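Local atomic coordinates of acylneuraminate lyase (Mycoplasma synoviae, PDB entry 4N4P), a protein that belongs to the dihydrodipicolinate synthetase family of lyases and folds as a TIM barrel. Residues T16-K30 / L57-E71. Numbering follows the deposited sequence.
Sequences TPFTKDGKLHKAGVK and LSFEDKKEVMKLVAE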
loop_
_atom_site.group_PDB
_atom_site.type_symbol
_atom_site.label_atom_id
_atom_site.label_comp_id
_atom_site.label_asym_id
_atom_site.label_seq_id
_atom_site.Cartn_x
_atom_site.Cartn_y
_atom_site.Cartn_z
ATOM N N THR A 16 5.787 -24.677 -19.332
ATOM C CA THR A 16 6.980 -25.395 -19.807
ATOM C C THR A 16 7.096 -26.789 -19.149
ATOM O O THR A 16 7.331 -26.876 -17.957
ATOM C CB THR A 16 8.282 -24.553 -19.586
ATOM O OG1 THR A 16 8.116 -23.247 -20.161
ATOM C CG2 THR A 16 9.484 -25.243 -20.260
ATOM N N PRO A 17 6.926 -27.883 -19.925
ATOM C CA PRO A 17 7.009 -29.201 -19.300
ATOM C C PRO A 17 8.378 -29.557 -18.732
ATOM O O PRO A 17 9.398 -29.413 -19.405
ATOM C CB PRO A 17 6.634 -30.148 -20.447
ATOM C CG PRO A 17 5.692 -29.318 -21.252
ATOM C CD PRO A 17 6.437 -28.002 -21.308
ATOM N N PHE A 18 8.392 -30.000 -17.481
ATOM C CA PHE A 18 9.606 -30.573 -16.911
ATOM C C PHE A 18 9.294 -31.960 -16.405
ATOM O O PHE A 18 8.166 -32.243 -16.027
ATOM C CB PHE A 18 10.115 -29.752 -15.722
ATOM C CG PHE A 18 10.359 -28.298 -16.025
ATOM C CD1 PHE A 18 11.408 -27.900 -16.850
ATOM C CD2 PHE A 18 9.552 -27.323 -15.447
ATOM C CE1 PHE A 18 11.632 -26.548 -17.107
ATOM C CE2 PHE A 18 9.772 -25.981 -15.684
ATOM C CZ PHE A 18 10.804 -25.587 -16.531
ATOM N N THR A 19 10.303 -32.825 -16.386
ATOM C CA THR A 19 10.150 -34.154 -15.790
ATOM C C THR A 19 10.034 -34.006 -14.289
ATOM O O THR A 19 10.366 -32.961 -13.739
ATOM C CB THR A 19 11.365 -35.069 -16.118
ATOM O OG1 THR A 19 12.525 -34.540 -15.494
ATOM C CG2 THR A 19 11.588 -35.115 -17.631
ATOM N N LYS A 20 9.556 -35.052 -13.618
ATOM C CA LYS A 20 9.457 -35.021 -12.161
ATOM C C LYS A 20 10.754 -34.603 -11.512
ATOM O O LYS A 20 10.745 -33.891 -10.505
ATOM C CB LYS A 20 9.042 -36.375 -11.604
ATOM C CG LYS A 20 7.600 -36.720 -11.810
ATOM C CD LYS A 20 7.283 -38.052 -11.126
ATOM C CE LYS A 20 5.842 -38.472 -11.368
ATOM N NZ LYS A 20 5.018 -38.238 -10.160
ATOM N N ASP A 21 11.877 -35.019 -12.089
ATOM C CA ASP A 21 13.143 -34.677 -11.472
ATOM C C ASP A 21 13.742 -33.376 -11.990
ATOM O O ASP A 21 14.894 -33.071 -11.706
ATOM C CB ASP A 21 14.147 -35.841 -11.495
ATOM C CG ASP A 21 14.501 -36.304 -12.890
ATOM O OD1 ASP A 21 14.246 -35.596 -13.897
ATOM O OD2 ASP A 21 15.059 -37.419 -12.982
ATOM N N GLY A 22 12.963 -32.628 -12.773
ATOM C CA GLY A 22 13.336 -31.262 -13.125
ATOM C C GLY A 22 14.066 -31.032 -14.434
ATOM O O GLY A 22 14.562 -29.937 -14.647
ATOM N N LYS A 23 14.185 -32.047 -15.285
ATOM C CA LYS A 23 14.827 -31.859 -16.589
ATOM C C LYS A 23 13.811 -31.240 -17.542
ATOM O O LYS A 23 12.638 -31.585 -17.475
ATOM C CB LYS A 23 15.281 -33.193 -17.178
ATOM C CG LYS A 23 16.388 -33.915 -16.383
ATOM C CD LYS A 23 16.939 -35.147 -17.161
ATOM C CE LYS A 23 15.866 -36.212 -17.452
ATOM N NZ LYS A 23 15.248 -36.751 -16.196
ATOM N N LEU A 24 14.249 -30.372 -18.450
ATOM C CA LEU A 24 13.350 -29.956 -19.537
ATOM C C LEU A 24 12.803 -31.175 -20.267
ATOM O O LEU A 24 13.580 -32.031 -20.747
ATOM C CB LEU A 24 14.065 -29.042 -20.540
ATOM C CG LEU A 24 13.185 -28.502 -21.667
ATOM C CD1 LEU A 24 12.052 -27.640 -21.099
ATOM C CD2 LEU A 24 14.047 -27.703 -22.625
ATOM N N HIS A 25 11.481 -31.281 -20.351
ATOM C CA HIS A 25 10.864 -32.409 -21.051
ATOM C C HIS A 25 10.523 -32.050 -22.506
ATOM O O HIS A 25 9.439 -31.531 -22.807
ATOM C CB HIS A 25 9.653 -32.947 -20.292
ATOM C CG HIS A 25 9.086 -34.195 -20.890
ATOM N ND1 HIS A 25 9.881 -35.220 -21.365
ATOM C CD2 HIS A 25 7.809 -34.591 -21.075
ATOM C CE1 HIS A 25 9.111 -36.184 -21.839
ATOM N NE2 HIS A 25 7.849 -35.828 -21.669
ATOM N N LYS A 26 11.483 -32.315 -23.392
ATOM C CA LYS A 26 11.451 -31.798 -24.756
ATOM C C LYS A 26 10.250 -32.307 -25.524
ATOM O O LYS A 26 9.583 -31.507 -26.171
ATOM C CB LYS A 26 12.760 -32.118 -25.507
ATOM C CG LYS A 26 13.994 -31.658 -24.768
ATOM C CD LYS A 26 15.082 -31.246 -25.747
ATOM C CE LYS A 26 16.474 -31.430 -25.204
ATOM N NZ LYS A 26 17.151 -32.471 -26.033
ATOM N N ALA A 27 9.947 -33.606 -25.423
ATOM C CA ALA A 27 8.788 -34.182 -26.109
ATOM C C ALA A 27 7.496 -33.567 -25.599
ATOM O O ALA A 27 6.517 -33.436 -26.346
ATOM C CB ALA A 27 8.748 -35.723 -25.931
ATOM N N GLY A 28 7.484 -33.226 -24.311
ATOM C CA GLY A 28 6.308 -32.581 -23.719
ATOM C C GLY A 28 6.008 -31.200 -24.294
ATOM O O GLY A 28 4.840 -30.813 -24.418
ATOM N N VAL A 29 7.056 -30.441 -24.629
ATOM C CA VAL A 29 6.846 -29.113 -25.234
ATOM C C VAL A 29 6.009 -29.272 -26.509
ATOM O O VAL A 29 5.017 -28.562 -26.726
ATOM C CB VAL A 29 8.184 -28.391 -25.526
ATOM C CG1 VAL A 29 7.938 -27.109 -26.331
ATOM C CG2 VAL A 29 8.928 -28.094 -24.224
ATOM N N LYS A 30 6.362 -30.257 -27.340
ATOM C CA LYS A 30 5.625 -30.456 -28.579
ATOM C C LYS A 30 4.180 -30.884 -28.329
ATOM O O LYS A 30 3.264 -30.409 -29.013
ATOM C CB LYS A 30 6.332 -31.452 -29.511
ATOM C CG LYS A 30 7.852 -31.234 -29.679
ATOM C CD LYS A 30 8.155 -30.347 -30.884
ATOM C CE LYS A 30 9.610 -30.341 -31.273
ATOM N NZ LYS A 30 9.933 -30.985 -32.601
ATOM N N LEU A 57 14.376 -21.564 -15.985
ATOM C CA LEU A 57 15.030 -22.116 -17.171
ATOM C C LEU A 57 16.465 -21.646 -17.317
ATOM O O LEU A 57 16.735 -20.459 -17.154
ATOM C CB LEU A 57 14.294 -21.646 -18.447
ATOM C CG LEU A 57 12.873 -22.176 -18.631
ATOM C CD1 LEU A 57 12.213 -21.535 -19.852
ATOM C CD2 LEU A 57 12.987 -23.690 -18.780
ATOM N N SER A 58 17.375 -22.551 -17.696
ATOM C CA SER A 58 18.715 -22.117 -18.110
ATOM C C SER A 58 18.606 -21.421 -19.463
ATOM O O SER A 58 17.589 -21.567 -20.178
ATOM C CB SER A 58 19.678 -23.303 -18.208
ATOM O OG SER A 58 19.347 -24.133 -19.306
ATOM N N PHE A 59 19.646 -20.674 -19.813
ATOM C CA PHE A 59 19.738 -20.040 -21.118
ATOM C C PHE A 59 19.567 -21.062 -22.234
ATOM O O PHE A 59 18.809 -20.839 -23.179
ATOM C CB PHE A 59 21.077 -19.324 -21.228
ATOM C CG PHE A 59 21.308 -18.641 -22.553
ATOM C CD1 PHE A 59 20.356 -17.788 -23.099
ATOM C CD2 PHE A 59 22.498 -18.842 -23.232
ATOM C CE1 PHE A 59 20.600 -17.154 -24.314
ATOM C CE2 PHE A 59 22.747 -18.214 -24.444
ATOM C CZ PHE A 59 21.793 -17.369 -24.983
ATOM N N GLU A 60 20.249 -22.195 -22.104
ATOM C CA GLU A 60 20.127 -23.284 -23.065
ATOM C C GLU A 60 18.714 -23.886 -23.129
ATOM O O GLU A 60 18.237 -24.237 -24.223
ATOM C CB GLU A 60 21.187 -24.361 -22.787
ATOM C CG GLU A 60 22.614 -23.891 -23.122
ATOM C CD GLU A 60 22.840 -23.656 -24.619
ATOM O OE1 GLU A 60 22.332 -24.467 -25.438
ATOM O OE2 GLU A 60 23.518 -22.664 -24.980
ATOM N N ASP A 61 18.047 -23.989 -21.978
ATOM C CA ASP A 61 16.650 -24.460 -21.927
ATOM C C ASP A 61 15.747 -23.498 -22.743
ATOM O O ASP A 61 14.849 -23.947 -23.478
ATOM C CB ASP A 61 16.089 -24.492 -20.493
ATOM C CG ASP A 61 16.634 -25.625 -19.602
ATOM O OD1 ASP A 61 17.086 -26.702 -20.081
ATOM O OD2 ASP A 61 16.527 -25.425 -18.359
ATOM N N LYS A 62 15.960 -22.188 -22.567
ATOM C CA LYS A 62 15.146 -21.154 -23.239
ATOM C C LYS A 62 15.251 -21.280 -24.757
ATOM O O LYS A 62 14.243 -21.295 -25.471
ATOM C CB LYS A 62 15.542 -19.752 -22.790
ATOM C CG LYS A 62 15.204 -19.470 -21.319
ATOM C CD LYS A 62 15.805 -18.163 -20.867
ATOM C CE LYS A 62 15.786 -18.029 -19.353
ATOM N NZ LYS A 62 16.221 -16.661 -18.918
ATOM N N LYS A 63 16.479 -21.425 -25.246
ATOM C CA LYS A 63 16.697 -21.621 -26.675
ATOM C C LYS A 63 16.038 -22.889 -27.167
ATOM O O LYS A 63 15.465 -22.894 -28.244
ATOM C CB LYS A 63 18.190 -21.724 -26.970
ATOM C CG LYS A 63 18.977 -20.470 -26.769
ATOM C CD LYS A 63 20.432 -20.948 -26.638
ATOM C CE LYS A 63 21.372 -19.971 -27.217
ATOM N NZ LYS A 63 22.769 -20.509 -27.091
ATOM N N GLU A 64 16.144 -23.971 -26.389
ATOM C CA GLU A 64 15.564 -25.240 -26.775
ATOM C C GLU A 64 14.045 -25.127 -26.820
ATOM O O GLU A 64 13.425 -25.601 -27.758
ATOM C CB GLU A 64 16.019 -26.384 -25.834
ATOM C CG GLU A 64 15.608 -27.785 -26.254
ATOM C CD GLU A 64 16.147 -28.260 -27.613
ATOM O OE1 GLU A 64 17.167 -27.738 -28.129
ATOM O OE2 GLU A 64 15.512 -29.171 -28.174
ATOM N N VAL A 65 13.447 -24.502 -25.806
ATOM C CA VAL A 65 11.975 -24.341 -25.811
ATOM C C VAL A 65 11.520 -23.554 -27.034
ATOM O O VAL A 65 10.533 -23.918 -27.688
ATOM C CB VAL A 65 11.440 -23.690 -24.509
ATOM C CG1 VAL A 65 9.928 -23.417 -24.603
ATOM C CG2 VAL A 65 11.708 -24.648 -23.335
ATOM N N MET A 66 12.246 -22.491 -27.343
ATOM C CA MET A 66 11.894 -21.646 -28.491
ATOM C C MET A 66 11.943 -22.450 -29.793
ATOM O O MET A 66 11.067 -22.304 -30.671
ATOM C CB MET A 66 12.819 -20.455 -28.570
ATOM C CG MET A 66 12.606 -19.443 -27.442
ATOM S SD MET A 66 13.836 -18.156 -27.336
ATOM C CE MET A 66 13.472 -17.174 -28.805
ATOM N N LYS A 67 12.981 -23.281 -29.930
ATOM C CA LYS A 67 13.116 -24.131 -31.127
ATOM C C LYS A 67 12.005 -25.151 -31.219
ATOM O O LYS A 67 11.388 -25.313 -32.274
ATOM C CB LYS A 67 14.480 -24.846 -31.138
ATOM C CG LYS A 67 15.600 -23.901 -31.301
ATOM C CD LYS A 67 16.912 -24.462 -30.785
ATOM C CE LYS A 67 18.043 -23.532 -31.131
ATOM N NZ LYS A 67 18.090 -23.299 -32.615
ATOM N N LEU A 68 11.733 -25.825 -30.107
ATOM C CA LEU A 68 10.760 -26.903 -30.083
ATOM C C LEU A 68 9.362 -26.386 -30.362
ATOM O O LEU A 68 8.581 -27.054 -31.040
ATOM C CB LEU A 68 10.782 -27.628 -28.741
ATOM C CG LEU A 68 12.024 -28.433 -28.356
ATOM C CD1 LEU A 68 11.936 -28.815 -26.875
ATOM C CD2 LEU A 68 12.228 -29.673 -29.240
ATOM N N VAL A 69 9.058 -25.193 -29.854
ATOM C CA VAL A 69 7.737 -24.612 -30.082
ATOM C C VAL A 69 7.543 -24.239 -31.551
ATOM O O VAL A 69 6.497 -24.544 -32.162
ATOM C CB VAL A 69 7.481 -23.377 -29.172
ATOM C CG1 VAL A 69 6.263 -22.595 -29.644
ATOM C CG2 VAL A 69 7.279 -23.836 -27.716
ATOM N N ALA A 70 8.551 -23.584 -32.117
ATOM C CA ALA A 70 8.473 -23.160 -33.516
ATOM C C ALA A 70 8.336 -24.374 -34.435
ATOM O O ALA A 70 7.537 -24.348 -35.374
ATOM C CB ALA A 70 9.662 -22.337 -33.888
ATOM N N GLU A 71 9.088 -25.435 -34.134
ATOM C CA GLU A 71 8.962 -26.727 -34.830
ATOM C C GLU A 71 7.581 -27.344 -34.747
ATOM O O GLU A 71 6.957 -27.630 -35.773
ATOM C CB GLU A 71 10.028 -27.717 -34.325
ATOM C CG GLU A 71 11.432 -27.278 -34.711
ATOM C CD GLU A 71 12.525 -28.201 -34.183
ATOM O OE1 GLU A 71 12.206 -29.231 -33.533
ATOM O OE2 GLU A 71 13.709 -27.878 -34.429
HETATM O O HOH W 1 16.994 -29.145 -18.517
#
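In the outer helical layer of the TIM barrel, helices 26-39 and 59-73, which follow the first and second strands, pack side by side, their short segments crossing at -40° with axes 9.0 Å apart. V29 meets the 59-71 helix through CG1, which the first torsion sets anti to the backbone N (chi1 172°); it lies 3.6 Å from V69 CG2 and also touches L68 CB. The other end of L68 reaches back over the first turn of the facing helix, CD1 standing 3.6 Å from K26 O. Toward the loop before helix 26-39, L24 CD1 and T16 CG2 both rest on the same methyl, V65 CG2, while L57 CD2 meets the F18 ring at its edge, in the ring plane, 3.6 Å from CE1. T16 OG1 turns to G52 O.

Polar groups border this apolar seam. A water accepts from L24 N and donates to D61 OD1, joining the loop to the start of helix 59-73, where S58 and D61 form a capping box: D61 N donates to S58 OG and S58 N to D61 OD2. That second oxygen also pairs with R272, so both carboxylate oxygens of D61 are engaged. K26 crosses E64 at about a right angle, its CD 3.2 Å from E64 OE2, but K26 NZ stays 4.3 Å from E64 OE2, beyond a salt bridge. K30, bent at chi2 (-93°), runs its CD and CE past L68 O, and its NZ closes a salt bridge to the anti lone pair of E71 OE1 at 3.0 Å.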